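PDB 1LF6: glucoamylase from Thermoanaerobacterium thermosaccharolyticum, which hydrolyses terminal alpha-1,4-linked glucose units one after another from the non-reducing ends of glucan chains, releasing beta-D-glucose. Local coordinates for residues A[537-549]-A[671-683]. Residues are numbered along the deposited sequence; the frame is centred on the assembly and turned at random.
Sequences LELVRLGVKSADD and VLDMPDIVYKRYV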
loop_
_atom_site.group_PDB
_atom_site.type_symbol
_atom_site.label_atom_id
_atom_site.label_comp_id
_atom_site.label_asym_id
_atom_site.label_seq_id
_atom_site.Cartn_x
_atom_site.Cartn_y
_atom_site.Cartn_z
ATOM N N LEU A 537 17.260 -0.684 -16.251
ATOM C CA LEU A 537 18.133 0.154 -15.435
ATOM C C LEU A 537 18.552 -0.565 -14.159
ATOM O O LEU A 537 19.415 -0.082 -13.420
ATOM C CB LEU A 537 17.460 1.492 -15.090
ATOM C CG LEU A 537 17.320 2.495 -16.243
ATOM C CD1 LEU A 537 16.579 3.736 -15.751
ATOM C CD2 LEU A 537 18.707 2.861 -16.792
ATOM N N GLU A 538 17.935 -1.714 -13.899
ATOM C CA GLU A 538 18.278 -2.506 -12.725
ATOM C C GLU A 538 19.713 -2.988 -12.870
ATOM O O GLU A 538 20.399 -3.242 -11.876
ATOM C CB GLU A 538 17.344 -3.704 -12.599
ATOM C CG GLU A 538 15.976 -3.356 -12.049
ATOM C CD GLU A 538 16.025 -2.969 -10.587
ATOM O OE1 GLU A 538 16.356 -1.802 -10.278
ATOM O OE2 GLU A 538 15.746 -3.846 -9.741
ATOM N N LEU A 539 20.148 -3.114 -14.124
ATOM C CA LEU A 539 21.504 -3.547 -14.441
ATOM C C LEU A 539 22.514 -2.614 -13.782
ATOM O O LEU A 539 23.484 -3.069 -13.183
ATOM C CB LEU A 539 21.735 -3.548 -15.960
ATOM C CG LEU A 539 21.084 -4.660 -16.794
ATOM C CD1 LEU A 539 21.080 -4.253 -18.264
ATOM C CD2 LEU A 539 21.834 -5.979 -16.592
ATOM N N VAL A 540 22.285 -1.309 -13.895
ATOM C CA VAL A 540 23.187 -0.325 -13.298
ATOM C C VAL A 540 22.921 -0.167 -11.792
ATOM O O VAL A 540 23.852 -0.065 -10.993
ATOM C CB VAL A 540 23.056 1.052 -14.003
ATOM C CG1 VAL A 540 23.250 0.892 -15.518
ATOM C CG2 VAL A 540 21.707 1.660 -13.719
ATOM N N ARG A 541 21.646 -0.157 -11.414
ATOM C CA ARG A 541 21.246 -0.032 -10.016
ATOM C C ARG A 541 21.930 -1.088 -9.141
ATOM O O ARG A 541 22.357 -0.806 -8.018
ATOM C CB ARG A 541 19.726 -0.182 -9.907
ATOM C CG ARG A 541 19.152 -0.022 -8.504
ATOM C CD ARG A 541 19.489 1.336 -7.897
ATOM N NE ARG A 541 18.681 1.594 -6.708
ATOM C CZ ARG A 541 17.424 2.041 -6.720
ATOM N NH1 ARG A 541 16.781 2.232 -5.578
ATOM N NH2 ARG A 541 16.813 2.325 -7.865
ATOM N N LEU A 542 22.039 -2.306 -9.661
ATOM C CA LEU A 542 22.656 -3.405 -8.917
ATOM C C LEU A 542 24.172 -3.538 -9.090
ATOM O O LEU A 542 24.783 -4.417 -8.486
ATOM C CB LEU A 542 21.977 -4.725 -9.292
ATOM C CG LEU A 542 20.576 -4.912 -8.702
ATOM C CD1 LEU A 542 19.790 -5.932 -9.510
ATOM C CD2 LEU A 542 20.710 -5.348 -7.245
ATOM N N GLY A 543 24.769 -2.666 -9.901
ATOM C CA GLY A 543 26.207 -2.706 -10.129
ATOM C C GLY A 543 26.675 -3.788 -11.085
ATOM O O GLY A 543 27.840 -4.209 -11.055
ATOM N N VAL A 544 25.764 -4.237 -11.942
ATOM C CA VAL A 544 26.060 -5.283 -12.913
ATOM C C VAL A 544 26.606 -4.682 -14.207
ATOM O O VAL A 544 27.454 -5.284 -14.868
ATOM C CB VAL A 544 24.792 -6.127 -13.191
ATOM C CG1 VAL A 544 25.062 -7.162 -14.271
ATOM C CG2 VAL A 544 24.356 -6.819 -11.900
ATOM N N LYS A 545 26.114 -3.496 -14.559
ATOM C CA LYS A 545 26.563 -2.778 -15.753
ATOM C C LYS A 545 26.913 -1.346 -15.353
ATOM O O LYS A 545 26.373 -0.831 -14.377
ATOM C CB LYS A 545 25.463 -2.758 -16.818
ATOM C CG LYS A 545 25.125 -4.130 -17.402
ATOM C CD LYS A 545 26.263 -4.668 -18.267
ATOM C CE LYS A 545 25.901 -6.017 -18.893
ATOM N NZ LYS A 545 26.974 -6.532 -19.794
ATOM N N SER A 546 27.817 -0.712 -16.097
ATOM C CA SER A 546 28.230 0.664 -15.811
ATOM C C SER A 546 27.189 1.643 -16.328
ATOM O O SER A 546 26.621 1.435 -17.395
ATOM C CB SER A 546 29.569 0.970 -16.484
ATOM O OG SER A 546 30.544 0.016 -16.112
ATOM N N ALA A 547 26.947 2.712 -15.574
ATOM C CA ALA A 547 25.971 3.717 -15.978
ATOM C C ALA A 547 26.299 4.337 -17.341
ATOM O O ALA A 547 25.398 4.801 -18.041
ATOM C CB ALA A 547 25.871 4.813 -14.914
ATOM N N ASP A 548 27.575 4.337 -17.728
ATOM C CA ASP A 548 27.959 4.914 -19.015
ATOM C C ASP A 548 28.197 3.877 -20.116
ATOM O O ASP A 548 28.766 4.184 -21.163
ATOM C CB ASP A 548 29.205 5.794 -18.862
ATOM C CG ASP A 548 30.417 5.013 -18.410
ATOM O OD1 ASP A 548 30.332 3.771 -18.326
ATOM O OD2 ASP A 548 31.460 5.645 -18.143
ATOM N N ASP A 549 27.766 2.645 -19.875
ATOM C CA ASP A 549 27.907 1.587 -20.871
ATOM C C ASP A 549 27.090 2.018 -22.091
ATOM O O ASP A 549 25.903 2.315 -21.974
ATOM C CB ASP A 549 27.370 0.271 -20.300
ATOM C CG ASP A 549 27.570 -0.904 -21.235
ATOM O OD1 ASP A 549 27.841 -2.015 -20.736
ATOM O OD2 ASP A 549 27.449 -0.727 -22.465
ATOM N N VAL A 671 24.516 5.967 -5.023
ATOM C CA VAL A 671 23.450 4.980 -4.924
ATOM C C VAL A 671 23.608 4.201 -3.622
ATOM O O VAL A 671 24.360 3.232 -3.544
ATOM C CB VAL A 671 23.498 4.035 -6.139
ATOM C CG1 VAL A 671 22.350 3.034 -6.089
ATOM C CG2 VAL A 671 23.430 4.870 -7.420
ATOM N N LEU A 672 22.873 4.639 -2.604
ATOM C CA LEU A 672 22.938 4.044 -1.282
ATOM C C LEU A 672 22.526 2.582 -1.116
ATOM O O LEU A 672 22.952 1.941 -0.157
ATOM C CB LEU A 672 22.155 4.914 -0.297
ATOM C CG LEU A 672 22.760 6.308 -0.078
ATOM C CD1 LEU A 672 21.878 7.122 0.850
ATOM C CD2 LEU A 672 24.157 6.161 0.499
ATOM N N ASP A 673 21.718 2.042 -2.028
ATOM C CA ASP A 673 21.313 0.643 -1.898
ATOM C C ASP A 673 22.016 -0.347 -2.839
ATOM O O ASP A 673 21.601 -1.503 -2.944
ATOM C CB ASP A 673 19.790 0.509 -2.046
ATOM C CG ASP A 673 19.286 0.905 -3.431
ATOM O OD1 ASP A 673 20.076 1.427 -4.244
ATOM O OD2 ASP A 673 18.086 0.701 -3.687
ATOM N N MET A 674 23.078 0.087 -3.511
ATOM C CA MET A 674 23.799 -0.810 -4.413
ATOM C C MET A 674 24.836 -1.637 -3.651
ATOM O O MET A 674 25.647 -1.093 -2.906
ATOM C CB MET A 674 24.491 -0.016 -5.532
ATOM C CG MET A 674 25.349 -0.873 -6.469
ATOM S SD MET A 674 25.982 0.046 -7.875
ATOM C CE MET A 674 27.142 1.180 -7.043
ATOM N N PRO A 675 24.799 -2.967 -3.808
ATOM C CA PRO A 675 25.762 -3.831 -3.117
ATOM C C PRO A 675 27.162 -3.608 -3.702
ATOM O O PRO A 675 27.414 -3.907 -4.867
ATOM C CB PRO A 675 25.210 -5.232 -3.374
ATOM C CG PRO A 675 24.531 -5.086 -4.728
ATOM C CD PRO A 675 23.831 -3.758 -4.593
ATOM N N ASP A 676 28.064 -3.075 -2.885
ATOM C CA ASP A 676 29.414 -2.748 -3.333
ATOM C C ASP A 676 30.240 -3.849 -3.988
ATOM O O ASP A 676 30.963 -3.582 -4.946
ATOM C CB ASP A 676 30.227 -2.137 -2.183
ATOM C CG ASP A 676 30.157 -2.962 -0.925
ATOM O OD1 ASP A 676 31.099 -2.892 -0.107
ATOM O OD2 ASP A 676 29.152 -3.678 -0.750
ATOM N N ILE A 677 30.151 -5.076 -3.494
ATOM C CA ILE A 677 30.947 -6.143 -4.088
ATOM C C ILE A 677 30.521 -6.457 -5.511
ATOM O O ILE A 677 31.338 -6.883 -6.324
ATOM C CB ILE A 677 30.917 -7.428 -3.236
ATOM C CG1 ILE A 677 29.840 -8.393 -3.698
ATOM C CG2 ILE A 677 30.590 -7.081 -1.842
ATOM C CD1 ILE A 677 29.790 -9.658 -2.852
ATOM N N VAL A 678 29.248 -6.242 -5.822
ATOM C CA VAL A 678 28.771 -6.497 -7.172
ATOM C C VAL A 678 29.337 -5.403 -8.069
ATOM O O VAL A 678 29.921 -5.679 -9.119
ATOM C CB VAL A 678 27.234 -6.449 -7.254
ATOM C CG1 VAL A 678 26.794 -6.685 -8.693
ATOM C CG2 VAL A 678 26.627 -7.485 -6.320
ATOM N N TYR A 679 29.164 -4.157 -7.636
ATOM C CA TYR A 679 29.655 -3.012 -8.384
ATOM C C TYR A 679 31.161 -3.118 -8.627
ATOM O O TYR A 679 31.637 -2.918 -9.747
ATOM C CB TYR A 679 29.343 -1.719 -7.622
ATOM C CG TYR A 679 30.009 -0.491 -8.198
ATOM C CD1 TYR A 679 29.467 0.171 -9.297
ATOM C CD2 TYR A 679 31.210 -0.018 -7.669
ATOM C CE1 TYR A 679 30.107 1.273 -9.858
ATOM C CE2 TYR A 679 31.858 1.080 -8.223
ATOM C CZ TYR A 679 31.303 1.720 -9.316
ATOM O OH TYR A 679 31.951 2.794 -9.870
ATOM N N LYS A 680 31.910 -3.439 -7.578
ATOM C CA LYS A 680 33.359 -3.539 -7.692
ATOM C C LYS A 680 33.817 -4.607 -8.676
ATOM O O LYS A 680 34.824 -4.437 -9.355
ATOM C CB LYS A 680 33.980 -3.787 -6.312
ATOM C CG LYS A 680 34.057 -2.527 -5.452
ATOM C CD LYS A 680 34.541 -2.821 -4.040
ATOM C CE LYS A 680 33.532 -3.672 -3.277
ATOM N NZ LYS A 680 33.952 -3.954 -1.876
ATOM N N ARG A 681 33.066 -5.694 -8.773
ATOM C CA ARG A 681 33.437 -6.777 -9.666
ATOM C C ARG A 681 33.058 -6.571 -11.132
ATOM O O ARG A 681 33.784 -6.996 -12.030
ATOM C CB ARG A 681 32.811 -8.084 -9.178
ATOM C CG ARG A 681 33.404 -9.327 -9.825
ATOM C CD ARG A 681 32.734 -10.599 -9.331
ATOM N NE ARG A 681 33.373 -11.786 -9.896
ATOM C CZ ARG A 681 34.590 -12.208 -9.563
ATOM N NH1 ARG A 681 35.098 -13.293 -10.133
ATOM N NH2 ARG A 681 35.294 -11.554 -8.648
ATOM N N TYR A 682 31.935 -5.907 -11.378
ATOM C CA TYR A 682 31.457 -5.729 -12.744
ATOM C C TYR A 682 31.413 -4.323 -13.314
ATOM O O TYR A 682 31.641 -4.134 -14.508
ATOM C CB TYR A 682 30.057 -6.335 -12.858
ATOM C CG TYR A 682 29.978 -7.780 -12.429
ATOM C CD1 TYR A 682 30.556 -8.789 -13.201
ATOM C CD2 TYR A 682 29.313 -8.146 -11.258
ATOM C CE1 TYR A 682 30.468 -10.129 -12.820
ATOM C CE2 TYR A 682 29.221 -9.481 -10.867
ATOM C CZ TYR A 682 29.794 -10.466 -11.657
ATOM O OH TYR A 682 29.644 -11.787 -11.318
ATOM N N VAL A 683 31.119 -3.339 -12.472
ATOM C CA VAL A 683 31.000 -1.963 -12.938
ATOM C C VAL A 683 32.144 -1.020 -12.580
ATOM O O VAL A 683 32.323 0.001 -13.242
ATOM C CB VAL A 683 29.683 -1.349 -12.435
ATOM C CG1 VAL A 683 29.560 0.095 -12.889
ATOM C CG2 VAL A 683 28.524 -2.160 -12.955
HETATM O O HOH W 1 20.998 -1.860 -5.626
#
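The guanidinium of Arg541 meets the carboxylate of Asp673 edge-on and side-on: NE reaches OD1 at 2.8 Å, in the guanidinium plane and on the syn lone pair of OD1, with a nearly straight N-H...O angle of 168°. The second bond, Arg541 NH1 to Asp673 OD2, is equally short but more bent, and the two planes stand 38° apart, so the fork is twisted rather than coplanar. Val671 CG1 packs against Arg541 CD, while NH2 pairs with Glu658. With an alanine here, the buried carboxylate of Asp673 would probably lose its two-pronged mate and Glu658 a counter-charge. The Tyr682 ring has Arg681 CG over one face and Val678 CG1 and Gly543 O at its edge; its hydroxyl bonds to Asp479. On the Tyr679 ring, Val683 C lies 4.1 Å above one face, toward the rim, and Gly543 CA sits at the edge. One water donates to both Arg541 O and Asp673 O, bridging the backbones beside the salt bridge. Further along, Met674, its CG trans to the backbone N (chi1 176°), lays SD 3.6 Å from Gly543 CA. The place of a CB on Gly543 is only 2.8 Å from Tyr679 CA, whose C-H points to Gly543 O at 3.4 Å. Val683 CG1 presses tightly on Ser546 CA (3.3 Å), and Ser546 OG bonds weakly to Val683 O. Positive phi at Gly543, with Gly543 N bonded to Val540 O and Val544 N to Leu539 O, defines a Schellman motif ending helix 538-541; helix 676-682 lies against it, joining the chain's C-terminal end to the (alpha/alpha) barrel of this family 15 glycosidase.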